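Local coordinates for protein endoglucanase (Clostridium thermocellum, PDB 2EQD) that probably hydrolyses internal beta-1,4-glucosidic links of cellulose and xyloglucan, this chain including the family 44 glycoside hydrolase part of a longer multidomain enzyme, at residues S88-F93 with T105-Q110; N185-W190 with K205-K210; F228-Y233 with D278-H283; W284-R289 with Y360-G365. The protein carries 1 engineered substitution. One frame throughout, in Å; residues are numbered along the deposited sequence.

Contact 1: S88-F93 with T105-Q110; sequences SVVTTF and TLITLQ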
# COMPACT_ATOMS: atom_id res chain seq x y z
N SER A 88 22.24 -1.93 -8.32
CA SER A 88 22.03 -3.38 -8.39
C SER A 88 20.85 -3.76 -7.49
O SER A 88 19.98 -4.54 -7.88
CB SER A 88 23.30 -4.13 -7.95
OG SER A 88 23.67 -3.81 -6.62
N VAL A 89 20.83 -3.20 -6.29
CA VAL A 89 19.77 -3.45 -5.34
C VAL A 89 18.38 -3.24 -5.96
O VAL A 89 17.48 -4.07 -5.80
CB VAL A 89 19.92 -2.54 -4.10
CG1 VAL A 89 18.60 -2.44 -3.33
CG2 VAL A 89 21.01 -3.09 -3.19
N VAL A 90 18.22 -2.13 -6.68
CA VAL A 90 16.94 -1.85 -7.32
C VAL A 90 16.72 -2.72 -8.56
O VAL A 90 15.59 -3.15 -8.78
CB VAL A 90 16.81 -0.35 -7.71
CG1 VAL A 90 15.56 -0.12 -8.53
CG2 VAL A 90 16.75 0.50 -6.46
N THR A 91 17.76 -2.98 -9.35
CA THR A 91 17.55 -3.83 -10.53
C THR A 91 17.20 -5.25 -10.08
O THR A 91 16.25 -5.85 -10.59
CB THR A 91 18.78 -3.87 -11.50
OG1 THR A 91 19.96 -4.26 -10.78
CG2 THR A 91 19.00 -2.52 -12.14
N THR A 92 17.96 -5.77 -9.12
CA THR A 92 17.71 -7.09 -8.57
C THR A 92 16.25 -7.13 -8.15
O THR A 92 15.53 -8.10 -8.41
CB THR A 92 18.57 -7.37 -7.31
OG1 THR A 92 19.95 -7.51 -7.67
CG2 THR A 92 18.11 -8.65 -6.63
N PHE A 93 15.81 -6.05 -7.51
CA PHE A 93 14.45 -5.92 -7.02
C PHE A 93 13.43 -5.98 -8.16
O PHE A 93 12.39 -6.64 -8.03
CB PHE A 93 14.30 -4.59 -6.28
CG PHE A 93 12.97 -4.40 -5.61
CD1 PHE A 93 12.77 -4.84 -4.31
CD2 PHE A 93 11.92 -3.78 -6.29
CE1 PHE A 93 11.53 -4.67 -3.68
CE2 PHE A 93 10.68 -3.61 -5.67
CZ PHE A 93 10.48 -4.05 -4.36
N THR A 105 6.09 -1.78 -10.31
CA THR A 105 7.24 -1.67 -9.42
C THR A 105 7.37 -0.22 -8.95
O THR A 105 7.62 0.67 -9.75
CB THR A 105 8.55 -2.08 -10.11
OG1 THR A 105 8.50 -3.47 -10.45
CG2 THR A 105 9.73 -1.81 -9.21
N LEU A 106 7.20 0.01 -7.65
CA LEU A 106 7.32 1.36 -7.12
C LEU A 106 8.72 1.50 -6.54
O LEU A 106 9.18 0.63 -5.80
CB LEU A 106 6.25 1.62 -6.04
CG LEU A 106 6.17 3.01 -5.38
CD1 LEU A 106 6.20 4.10 -6.44
CD2 LEU A 106 4.89 3.12 -4.57
N ILE A 107 9.41 2.57 -6.88
CA ILE A 107 10.76 2.77 -6.37
C ILE A 107 10.85 4.06 -5.59
O ILE A 107 10.28 5.08 -5.98
CB ILE A 107 11.80 2.81 -7.50
CG1 ILE A 107 11.78 1.48 -8.26
CG2 ILE A 107 13.17 3.07 -6.90
CD1 ILE A 107 12.13 0.27 -7.39
N THR A 108 11.55 4.03 -4.47
CA THR A 108 11.68 5.23 -3.65
C THR A 108 12.92 6.01 -4.03
O THR A 108 14.02 5.46 -4.10
CB THR A 108 11.75 4.88 -2.16
OG1 THR A 108 10.57 4.16 -1.78
CG2 THR A 108 11.85 6.16 -1.34
N LEU A 109 12.75 7.30 -4.29
CA LEU A 109 13.89 8.14 -4.64
C LEU A 109 14.28 8.93 -3.40
O LEU A 109 13.42 9.25 -2.57
CB LEU A 109 13.52 9.07 -5.80
CG LEU A 109 13.19 8.36 -7.12
CD1 LEU A 109 12.63 9.37 -8.12
CD2 LEU A 109 14.44 7.67 -7.67
N GLN A 110 15.57 9.24 -3.26
CA GLN A 110 16.04 9.98 -2.10
C GLN A 110 15.71 11.47 -2.12
O GLN A 110 16.01 12.17 -3.09
CB GLN A 110 17.54 9.78 -1.95
CG GLN A 110 17.90 8.32 -1.75
CD GLN A 110 17.37 7.45 -2.88
OE1 GLN A 110 17.80 7.59 -4.03
NE2 GLN A 110 16.42 6.58 -2.56
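Helix segment 88-93 runs nearly antiparallel to strand 105-109, its axis passing 10.4 Å from the strand's at 167°, and V90 faces I107 while F93 faces T105. The central pair meets tip to tip: V90 CG1 approaches I107 CD1 to 3.6 Å. On the helix, V90 has CG1 anti to the backbone N (chi1 173°), and the side chain leaves the backbone toward the strand. I107 does not start out toward the helix, and it is the tip of its longer branch, CD1, that closes the distance.

F93 and T105 lie alongside, pointing opposite ways. The methyl CG2 of T105 lies at the edge of the phenyl ring, near its plane, 4.1 Å from F93 CE2. The same ring lies 4.2 Å from I107 CD1, measured at F93 CD2, so this methyl touches both helix residues. The other branch of T105 is turned to different use, since OG1 bonds to ND1 of H94, the next residue of the helix. Within the helix, S88 O is gripped by T92 N (2.7 Å) and by the hydroxyls T91 OG1 and T92 OG1.

Strand 41-43 lies parallel to 105-109 and bonds to L106; with helix 88-99 between them in the chain, the three form a beta-alpha-beta crossover, in which F43 packs on both V90 and I107, and strand 180-183 borders 105-109 on its other edge.

Contact 2: N185-W190 with K205-K210; sequences NQPALW and KELIEK. Engineered in segment 185-190: Q186 (natural residue Glu). With BGC (beta-D-glucopyranose), chain B; BGC (beta-D-glucopyranose), chain C; BGC (beta-D-glucopyranose), chain D.
L207 swings CG anti to the backbone N (chi1 -172°), an orientation that turns CD1 and CD2 onto the ring of P187, while W190, with CG anti to its carbonyl carbon (chi1 -80°), sends its six-membered ring toward the same helix. P187 and L207 cross at about a right angle; P187 CG is 3.7 Å from L207 CD2. P187 also lies over W190 within the loop, its CA 3.3 Å above the centre of one indole face. The proline thus packs on both, and W190 CH2 also reaches L207 CD1, 4.5 Å away.

Farther along the indole, K210 comes in extended beside W190, heading the other way, and brings NZ obliquely to 4.2 Å from W190 CZ3. NZ forms a salt bridge with E206 OE2 one helical turn back (3.1 Å), reaching the anti side of the carboxylate 21° out of its plane. OE2 also bonds H198 NE2, NZ also bonds A111 O, and W190 NE1 is held by D184 OD1.

The start of the loop, beyond strand 180-183 of the TIM barrel, turns to the bound glucose units. N185 ND2 makes a weak bond to O2 of glucose B, and NE2 of the engineered Q186 (natural Glu) comes within 2.8 Å of that oxygen.

The chemistry therefore divides: apolar packing joins the loop to helix 204-219, and the doubly held E206 OE2 and K210 NZ probably stay charged beside it.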
# COMPACT_ATOMS: atom_id res chain seq x y z
N ASN A 185 10.35 8.62 1.96
CA ASN A 185 9.49 7.87 2.86
C ASN A 185 9.30 8.61 4.16
O ASN A 185 10.26 9.03 4.79
CB ASN A 185 10.14 6.51 3.14
CG ASN A 185 9.29 5.63 4.04
OD1 ASN A 185 8.20 5.18 3.67
ND2 ASN A 185 9.79 5.37 5.24
N GLN A 186 8.05 8.77 4.55
CA GLN A 186 7.68 9.45 5.79
C GLN A 186 8.60 10.61 6.17
O GLN A 186 9.46 10.49 7.05
CB GLN A 186 7.62 8.41 6.92
CG GLN A 186 6.99 7.10 6.50
CD GLN A 186 6.81 6.11 7.64
OE1 GLN A 186 7.65 6.02 8.56
NE2 GLN A 186 5.73 5.34 7.58
N PRO A 187 8.42 11.77 5.52
CA PRO A 187 9.25 12.93 5.83
C PRO A 187 9.00 13.50 7.23
O PRO A 187 9.93 13.97 7.89
CB PRO A 187 8.87 13.91 4.72
CG PRO A 187 7.40 13.62 4.52
CD PRO A 187 7.36 12.10 4.55
N ALA A 188 7.75 13.48 7.69
CA ALA A 188 7.45 14.00 9.02
C ALA A 188 8.26 13.27 10.08
O ALA A 188 8.34 13.74 11.21
CB ALA A 188 5.96 13.87 9.32
N LEU A 189 8.83 12.11 9.73
CA LEU A 189 9.64 11.35 10.67
C LEU A 189 11.13 11.32 10.30
O LEU A 189 11.91 10.54 10.85
CB LEU A 189 9.12 9.91 10.80
CG LEU A 189 7.76 9.76 11.46
CD1 LEU A 189 7.47 8.29 11.75
CD2 LEU A 189 7.74 10.54 12.75
N TRP A 190 11.54 12.15 9.35
CA TRP A 190 12.93 12.19 8.95
C TRP A 190 13.82 12.50 10.14
O TRP A 190 14.84 11.84 10.36
CB TRP A 190 13.15 13.26 7.89
CG TRP A 190 12.76 12.86 6.52
CD1 TRP A 190 12.65 11.60 6.03
CD2 TRP A 190 12.54 13.73 5.41
NE1 TRP A 190 12.37 11.62 4.69
CE2 TRP A 190 12.30 12.92 4.28
CE3 TRP A 190 12.53 15.13 5.26
CZ2 TRP A 190 12.05 13.46 3.01
CZ3 TRP A 190 12.28 15.66 4.00
CH2 TRP A 190 12.04 14.83 2.90
N LYS A 205 6.72 23.91 3.74
CA LYS A 205 7.31 24.56 2.58
C LYS A 205 8.42 23.70 1.98
O LYS A 205 8.45 23.47 0.77
CB LYS A 205 7.89 25.94 2.96
CG LYS A 205 6.84 26.96 3.40
CD LYS A 205 7.45 28.36 3.60
CE LYS A 205 8.47 28.41 4.75
NZ LYS A 205 7.86 28.20 6.09
N GLU A 206 9.31 23.22 2.84
CA GLU A 206 10.42 22.38 2.40
C GLU A 206 9.93 21.15 1.62
O GLU A 206 10.44 20.83 0.54
CB GLU A 206 11.24 21.93 3.60
CG GLU A 206 11.98 20.61 3.36
CD GLU A 206 12.90 20.22 4.50
OE1 GLU A 206 12.51 20.42 5.68
OE2 GLU A 206 14.00 19.70 4.22
N LEU A 207 8.94 20.47 2.19
CA LEU A 207 8.41 19.27 1.55
C LEU A 207 7.84 19.58 0.18
O LEU A 207 8.25 18.96 -0.81
CB LEU A 207 7.33 18.64 2.42
CG LEU A 207 6.84 17.27 1.94
CD1 LEU A 207 8.02 16.34 1.70
CD2 LEU A 207 5.89 16.68 2.97
N ILE A 208 6.92 20.53 0.11
CA ILE A 208 6.32 20.89 -1.17
C ILE A 208 7.39 21.28 -2.17
O ILE A 208 7.37 20.87 -3.33
CB ILE A 208 5.34 22.08 -1.05
CG1 ILE A 208 4.28 21.80 0.01
CG2 ILE A 208 4.69 22.35 -2.39
CD1 ILE A 208 3.47 20.55 -0.24
N GLU A 209 8.34 22.09 -1.70
CA GLU A 209 9.42 22.55 -2.54
C GLU A 209 10.24 21.41 -3.12
O GLU A 209 10.46 21.35 -4.34
CB GLU A 209 10.31 23.52 -1.75
CG GLU A 209 11.65 23.86 -2.44
CD GLU A 209 11.48 24.59 -3.78
OE1 GLU A 209 10.46 24.36 -4.49
OE2 GLU A 209 12.38 25.39 -4.13
N LYS A 210 10.69 20.49 -2.27
CA LYS A 210 11.49 19.35 -2.73
C LYS A 210 10.74 18.40 -3.67
O LYS A 210 11.33 17.86 -4.63
CB LYS A 210 12.02 18.55 -1.54
CG LYS A 210 13.15 19.21 -0.78
CD LYS A 210 13.69 18.23 0.24
CE LYS A 210 14.71 18.86 1.13
NZ LYS A 210 15.27 17.87 2.09
C2 BGC B . 8.28 2.71 8.11
C3 BGC B . 8.92 1.39 7.67
C4 BGC B . 9.10 0.46 8.86
C5 BGC B . 7.70 0.13 9.37
C6 BGC B . 7.76 -0.23 10.86
C1 BGC B . 7.27 2.48 9.23
O2 BGC B . 7.62 3.30 6.99
O3 BGC B . 10.20 1.65 7.07
O4 BGC B . 9.79 -0.75 8.53
O5 BGC B . 6.74 1.15 9.08
O6 BGC B . 6.44 -0.51 11.33
C2 BGC C . 5.58 4.55 12.78
C3 BGC C . 5.96 3.48 11.74
C4 BGC C . 7.43 3.65 11.33
C5 BGC C . 8.29 3.72 12.58
C6 BGC C . 9.72 4.08 12.16
C1 BGC C . 6.49 4.39 14.00
O2 BGC C . 4.21 4.36 13.15
O3 BGC C . 5.11 3.60 10.60
O4 BGC C . 7.90 2.55 10.52
O5 BGC C . 7.82 4.66 13.55
O6 BGC C . 10.51 4.32 13.33
C2 BGC D . 2.62 5.87 16.05
C3 BGC D . 3.92 5.08 15.88
C4 BGC D . 4.96 5.94 15.16
C5 BGC D . 5.13 7.18 16.02
C6 BGC D . 6.23 8.06 15.42
C1 BGC D . 2.88 7.19 16.79
O2 BGC D . 1.68 5.09 16.79
O3 BGC D . 3.65 3.88 15.14
O4 BGC D . 6.25 5.31 15.08
O5 BGC D . 3.91 7.93 16.12
O6 BGC D . 6.47 9.17 16.28

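Contact 3: F228-Y233 with D278-H283; sequences FGPALY and DVLDVH. With BGC (beta-D-glucopyranose), chain D.
The phenyl ring of F228 is overlapped on one face by V279, whose CG2 stands 3.9 Å from the ring centroid and 11° off its normal, a CH-pi contact. The two side chains run side by side in the same direction, off the same face of the sheet. D281 CB packs on F228 CB (3.8 Å), near the plane of the ring at its edge.

The backbones beneath are adjacent parallel strands, 226-232 and 279-284, of the family's TIM barrel. G229 N donates to V279 O at 3.1 Å, and D281 N returns the bond to G229 O. Then the register slips by one residue. After the cis peptide before P230, A231 takes a positive phi (71°), and this beta bulge points both A231 N (2.6 Å) and, weakly, L232 N at D281 O. H283 N to L232 O (2.6 Å) resumes the ladder.

At the carboxy end H283 lays one ring face against A231 C, offset toward the rim. D281 has CG anti to the backbone N (chi1 176°), which sets OD2 3.7 Å from A231 CB. Y233 turns away from the neighbouring strand, its OH bonded to Q242 and 3.6 Å from O5 of glucose D.

On the side carrying F228 and V279, apolar overlap thus gives way to the polar groups of D281 and H283, and the bulge, with one carbonyl serving two amides, comes just before Y233, which lies beside the sugar.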
# COMPACT_ATOMS: atom_id res chain seq x y z
N PHE A 228 4.63 9.30 -6.61
CA PHE A 228 3.85 9.10 -5.40
C PHE A 228 4.37 10.03 -4.33
O PHE A 228 5.57 10.32 -4.30
CB PHE A 228 3.99 7.66 -4.89
CG PHE A 228 3.42 6.63 -5.80
CD1 PHE A 228 3.84 6.53 -7.12
CD2 PHE A 228 2.49 5.72 -5.32
CE1 PHE A 228 3.36 5.53 -7.94
CE2 PHE A 228 1.99 4.71 -6.13
CZ PHE A 228 2.42 4.61 -7.44
N GLY A 229 3.48 10.50 -3.46
CA GLY A 229 3.89 11.40 -2.40
C GLY A 229 2.74 11.63 -1.45
O GLY A 229 1.59 11.48 -1.86
N PRO A 230 2.99 11.99 -0.18
CA PRO A 230 4.30 12.21 0.45
C PRO A 230 4.78 10.99 1.24
O PRO A 230 5.88 11.00 1.82
CB PRO A 230 4.04 13.39 1.40
CG PRO A 230 2.55 13.78 1.18
CD PRO A 230 1.93 12.52 0.68
N ALA A 231 3.95 9.95 1.28
CA ALA A 231 4.28 8.74 2.02
C ALA A 231 4.21 9.03 3.52
O ALA A 231 5.12 8.67 4.26
CB ALA A 231 5.67 8.26 1.63
N LEU A 232 3.15 9.68 3.96
CA LEU A 232 3.02 10.00 5.37
C LEU A 232 2.84 8.73 6.19
O LEU A 232 2.08 7.84 5.83
CB LEU A 232 1.85 10.97 5.58
CG LEU A 232 1.92 12.18 4.63
CD1 LEU A 232 0.74 13.09 4.89
CD2 LEU A 232 3.22 12.92 4.80
N TYR A 233 3.58 8.65 7.28
CA TYR A 233 3.56 7.48 8.15
C TYR A 233 2.21 7.20 8.78
O TYR A 233 1.80 6.06 8.88
CB TYR A 233 4.61 7.67 9.26
CG TYR A 233 4.12 8.44 10.46
CD1 TYR A 233 3.53 7.78 11.53
CD2 TYR A 233 4.27 9.82 10.54
CE1 TYR A 233 3.11 8.47 12.65
CE2 TYR A 233 3.85 10.53 11.66
CZ TYR A 233 3.27 9.84 12.72
OH TYR A 233 2.89 10.51 13.87
N ASP A 278 1.05 12.29 -9.24
CA ASP A 278 0.21 11.28 -9.86
C ASP A 278 -0.60 10.52 -8.83
O ASP A 278 -1.78 10.23 -9.06
CB ASP A 278 1.09 10.30 -10.64
CG ASP A 278 1.76 10.94 -11.83
OD1 ASP A 278 1.06 11.19 -12.84
OD2 ASP A 278 2.98 11.22 -11.76
N VAL A 279 0.01 10.21 -7.69
CA VAL A 279 -0.66 9.44 -6.65
C VAL A 279 -0.44 9.98 -5.25
O VAL A 279 0.71 10.11 -4.82
CB VAL A 279 -0.18 7.96 -6.63
CG1 VAL A 279 -1.00 7.16 -5.62
CG2 VAL A 279 -0.26 7.32 -8.01
N LEU A 280 -1.52 10.28 -4.53
CA LEU A 280 -1.38 10.73 -3.15
C LEU A 280 -1.01 9.44 -2.40
O LEU A 280 -1.76 8.45 -2.43
CB LEU A 280 -2.70 11.29 -2.60
CG LEU A 280 -2.61 11.82 -1.16
CD1 LEU A 280 -1.77 13.08 -1.16
CD2 LEU A 280 -3.98 12.10 -0.59
N ASP A 281 0.15 9.44 -1.76
CA ASP A 281 0.64 8.27 -1.06
C ASP A 281 0.75 8.45 0.46
O ASP A 281 1.49 9.31 0.94
CB ASP A 281 2.00 7.89 -1.66
CG ASP A 281 2.67 6.74 -0.94
OD1 ASP A 281 1.97 6.02 -0.19
OD2 ASP A 281 3.90 6.55 -1.14
N VAL A 282 0.02 7.63 1.20
CA VAL A 282 0.02 7.67 2.66
C VAL A 282 0.15 6.26 3.23
O VAL A 282 -0.18 5.28 2.56
CB VAL A 282 -1.28 8.31 3.21
CG1 VAL A 282 -1.54 9.63 2.52
CG2 VAL A 282 -2.46 7.38 3.00
N HIS A 283 0.64 6.16 4.47
CA HIS A 283 0.78 4.88 5.15
C HIS A 283 -0.32 4.78 6.20
O HIS A 283 -0.67 5.77 6.83
CB HIS A 283 2.16 4.76 5.81
CG HIS A 283 3.31 4.75 4.85
ND1 HIS A 283 3.20 4.24 3.57
CD2 HIS A 283 4.59 5.15 4.98
CE1 HIS A 283 4.37 4.33 2.97
NE2 HIS A 283 5.23 4.88 3.80
C2 BGC D . 2.62 5.87 16.05
C3 BGC D . 3.92 5.08 15.88
C4 BGC D . 4.96 5.94 15.16
C5 BGC D . 5.13 7.18 16.02
C6 BGC D . 6.23 8.06 15.42
C1 BGC D . 2.88 7.19 16.79
O2 BGC D . 1.68 5.09 16.79
O3 BGC D . 3.65 3.88 15.14
O4 BGC D . 6.25 5.31 15.08
O5 BGC D . 3.91 7.93 16.12
O6 BGC D . 6.47 9.17 16.28

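Contact 4: W284-R289 with Y360-G365; sequences WYPEAR and YDYGGG. With BGC (beta-D-glucopyranose), chain B; BGC (beta-D-glucopyranose), chain E; BGC (beta-D-glucopyranose), chain D.
P286 and Y362 cross at about a right angle, with P286 CG over the middle of the phenol ring, 3.3 Å from its centroid and 9° off the normal: a CH-pi contact made by the proline's ring tip. P286 CD turns to the backbone instead, 3.2 Å from D361 O. The hydroxyl end of Y362 comes to the edge of the W284 indole, near its plane, and W284 CD1 lies 4.1 Å from Y362 CZ. W284 reaches it because CG stands anti to the backbone N (chi1 -176°).

Both segments are loops that follow adjacent parallel strands, 279-284 and 354-360, at the carboxy ends of the TIM-barrel strands, where the bound glucose units lie. The last strand residues still touch through a CA-H...O contact from Y360 CA to W284 O (3.1 Å).

Y285 covers Y360 CA with one ring face and crosses D361 obliquely: ring and carboxylate planes are 67° apart, and Y285 CE1 is 4.0 Å from D361 CB. Y285 OH bonds E359 OE1 and lies 3.1 Å from O5 of glucose B. D361 turns its carboxylate to its own loop, where OD1 accepts from G363 N (2.8 Å) in an Asx turn. Beyond the packed residues, E287 reaches the bound glucose units: OE2 accepts a hydrogen bond from O2 of glucose D at 3.2 Å, W327 donates to the same oxygen, and R294 pairs with OE1.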
# COMPACT_ATOMS: atom_id res chain seq x y z
N TRP A 284 -0.86 3.57 6.40
CA TRP A 284 -1.94 3.38 7.36
C TRP A 284 -1.77 2.16 8.25
O TRP A 284 -1.93 1.02 7.81
CB TRP A 284 -3.28 3.30 6.60
CG TRP A 284 -4.48 3.19 7.49
CD1 TRP A 284 -5.18 2.06 7.80
CD2 TRP A 284 -5.14 4.27 8.19
NE1 TRP A 284 -6.22 2.36 8.65
CE2 TRP A 284 -6.22 3.70 8.90
CE3 TRP A 284 -4.91 5.65 8.28
CZ2 TRP A 284 -7.07 4.48 9.70
CZ3 TRP A 284 -5.76 6.42 9.07
CH2 TRP A 284 -6.83 5.83 9.77
N TYR A 285 -1.44 2.40 9.52
CA TYR A 285 -1.30 1.35 10.52
C TYR A 285 -2.40 1.60 11.54
O TYR A 285 -2.37 2.59 12.28
CB TYR A 285 0.08 1.43 11.20
CG TYR A 285 1.22 1.00 10.31
CD1 TYR A 285 1.57 -0.34 10.20
CD2 TYR A 285 1.93 1.92 9.55
CE1 TYR A 285 2.61 -0.75 9.35
CE2 TYR A 285 2.95 1.53 8.70
CZ TYR A 285 3.29 0.19 8.60
OH TYR A 285 4.30 -0.21 7.75
N PRO A 286 -3.41 0.72 11.57
CA PRO A 286 -4.52 0.88 12.51
C PRO A 286 -4.09 1.18 13.95
O PRO A 286 -3.24 0.49 14.50
CB PRO A 286 -5.24 -0.46 12.41
CG PRO A 286 -4.98 -0.88 11.02
CD PRO A 286 -3.54 -0.54 10.82
N GLU A 287 -4.68 2.22 14.53
CA GLU A 287 -4.41 2.58 15.93
C GLU A 287 -5.50 1.86 16.72
O GLU A 287 -5.50 1.84 17.96
CB GLU A 287 -4.49 4.10 16.13
CG GLU A 287 -3.30 4.86 15.55
CD GLU A 287 -2.06 4.82 16.44
OE1 GLU A 287 -1.76 3.74 17.01
OE2 GLU A 287 -1.38 5.87 16.55
N ALA A 288 -6.42 1.25 15.97
CA ALA A 288 -7.53 0.50 16.53
C ALA A 288 -7.04 -0.42 17.64
O ALA A 288 -6.21 -1.30 17.41
CB ALA A 288 -8.19 -0.31 15.44
N ARG A 289 -7.57 -0.21 18.84
CA ARG A 289 -7.20 -1.00 20.00
C ARG A 289 -8.32 -1.94 20.42
O ARG A 289 -9.49 -1.72 20.07
CB ARG A 289 -6.85 -0.07 21.16
CG ARG A 289 -5.77 0.95 20.82
CD ARG A 289 -5.57 1.96 21.95
NE ARG A 289 -5.31 1.32 23.24
CZ ARG A 289 -4.38 0.39 23.44
NH1 ARG A 289 -3.62 -0.03 22.44
NH2 ARG A 289 -4.22 -0.13 24.65
N TYR A 360 0.74 -0.68 5.18
CA TYR A 360 -0.38 -1.00 6.05
C TYR A 360 -0.17 -2.42 6.56
O TYR A 360 0.52 -3.23 5.91
CB TYR A 360 -1.70 -0.89 5.27
CG TYR A 360 -2.00 -2.04 4.32
CD1 TYR A 360 -2.43 -3.28 4.81
CD2 TYR A 360 -1.85 -1.90 2.95
CE1 TYR A 360 -2.71 -4.34 3.94
CE2 TYR A 360 -2.13 -2.95 2.07
CZ TYR A 360 -2.56 -4.17 2.58
OH TYR A 360 -2.84 -5.21 1.74
N ASP A 361 -0.76 -2.70 7.72
CA ASP A 361 -0.69 -4.01 8.38
C ASP A 361 -1.75 -4.01 9.48
O ASP A 361 -1.74 -3.16 10.37
CB ASP A 361 0.71 -4.21 9.00
CG ASP A 361 0.84 -5.53 9.76
OD1 ASP A 361 -0.10 -6.35 9.73
OD2 ASP A 361 1.90 -5.76 10.39
N TYR A 362 -2.67 -4.97 9.41
CA TYR A 362 -3.72 -5.04 10.41
C TYR A 362 -3.43 -6.05 11.53
O TYR A 362 -4.29 -6.36 12.36
CB TYR A 362 -5.07 -5.34 9.75
CG TYR A 362 -5.72 -4.09 9.21
CD1 TYR A 362 -5.08 -3.32 8.24
CD2 TYR A 362 -6.94 -3.62 9.72
CE1 TYR A 362 -5.63 -2.12 7.79
CE2 TYR A 362 -7.50 -2.42 9.29
CZ TYR A 362 -6.83 -1.68 8.33
OH TYR A 362 -7.35 -0.47 7.91
N GLY A 363 -2.20 -6.55 11.54
CA GLY A 363 -1.80 -7.49 12.57
C GLY A 363 -2.37 -8.87 12.39
O GLY A 363 -2.96 -9.17 11.35
N GLY A 364 -2.16 -9.71 13.40
CA GLY A 364 -2.66 -11.07 13.38
C GLY A 364 -2.24 -11.83 12.14
O GLY A 364 -2.90 -12.77 11.72
N GLY A 365 -1.12 -11.42 11.56
CA GLY A 365 -0.62 -12.04 10.35
C GLY A 365 -0.59 -13.55 10.33
O GLY A 365 -0.61 -14.16 9.26
C2 BGC B . 8.28 2.71 8.11
C3 BGC B . 8.92 1.39 7.67
C4 BGC B . 9.10 0.46 8.86
C5 BGC B . 7.70 0.13 9.37
C6 BGC B . 7.76 -0.23 10.86
C1 BGC B . 7.27 2.48 9.23
O2 BGC B . 7.62 3.30 6.99
O3 BGC B . 10.20 1.65 7.07
O4 BGC B . 9.79 -0.75 8.53
O5 BGC B . 6.74 1.15 9.08
O6 BGC B . 6.44 -0.51 11.33
C2 BGC E . 0.62 10.87 18.95
C3 BGC E . 1.08 10.16 17.68
C4 BGC E . 1.49 8.72 18.00
C5 BGC E . 0.41 8.06 18.85
C6 BGC E . 0.97 6.75 19.41
C1 BGC E . -0.60 10.14 19.50
O2 BGC E . 0.31 12.24 18.65
O3 BGC E . 2.18 10.86 17.10
O4 BGC E . 1.67 7.96 16.80
O5 BGC E . -0.07 8.87 19.93
O6 BGC E . 0.01 6.15 20.28
C2 BGC D . 2.62 5.87 16.05
C3 BGC D . 3.92 5.08 15.88
C4 BGC D . 4.96 5.94 15.16
C5 BGC D . 5.13 7.18 16.02
C6 BGC D . 6.23 8.06 15.42
C1 BGC D . 2.88 7.19 16.79
O2 BGC D . 1.68 5.09 16.79
O3 BGC D . 3.65 3.88 15.14
O4 BGC D . 6.25 5.31 15.08
O5 BGC D . 3.91 7.93 16.12
O6 BGC D . 6.47 9.17 16.28

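How the contacts relate
All four contacts are buried, but they differ in depth and chemistry. Contact 3 lies nearest the chain's centre and is the one made by a backbone ladder. Contact 1 joins a helix to the same parallel sheet through methyl and phenyl groups, and L106 CD1 meets F228 CD1 of contact 3 at 3.5 Å. Contact 2 sets a loop from a strand's carboxy end on a helix, and contact 4 pairs two such loops; contact 2 meets glucose B with amides and glucose D with leucine methyls, contact 4 meets B with a phenol and D with a carboxylate. N185 OD1 of contact 2 and H283 NE2 of contact 3, 3.0 Å apart, are probably hydrogen-bonded.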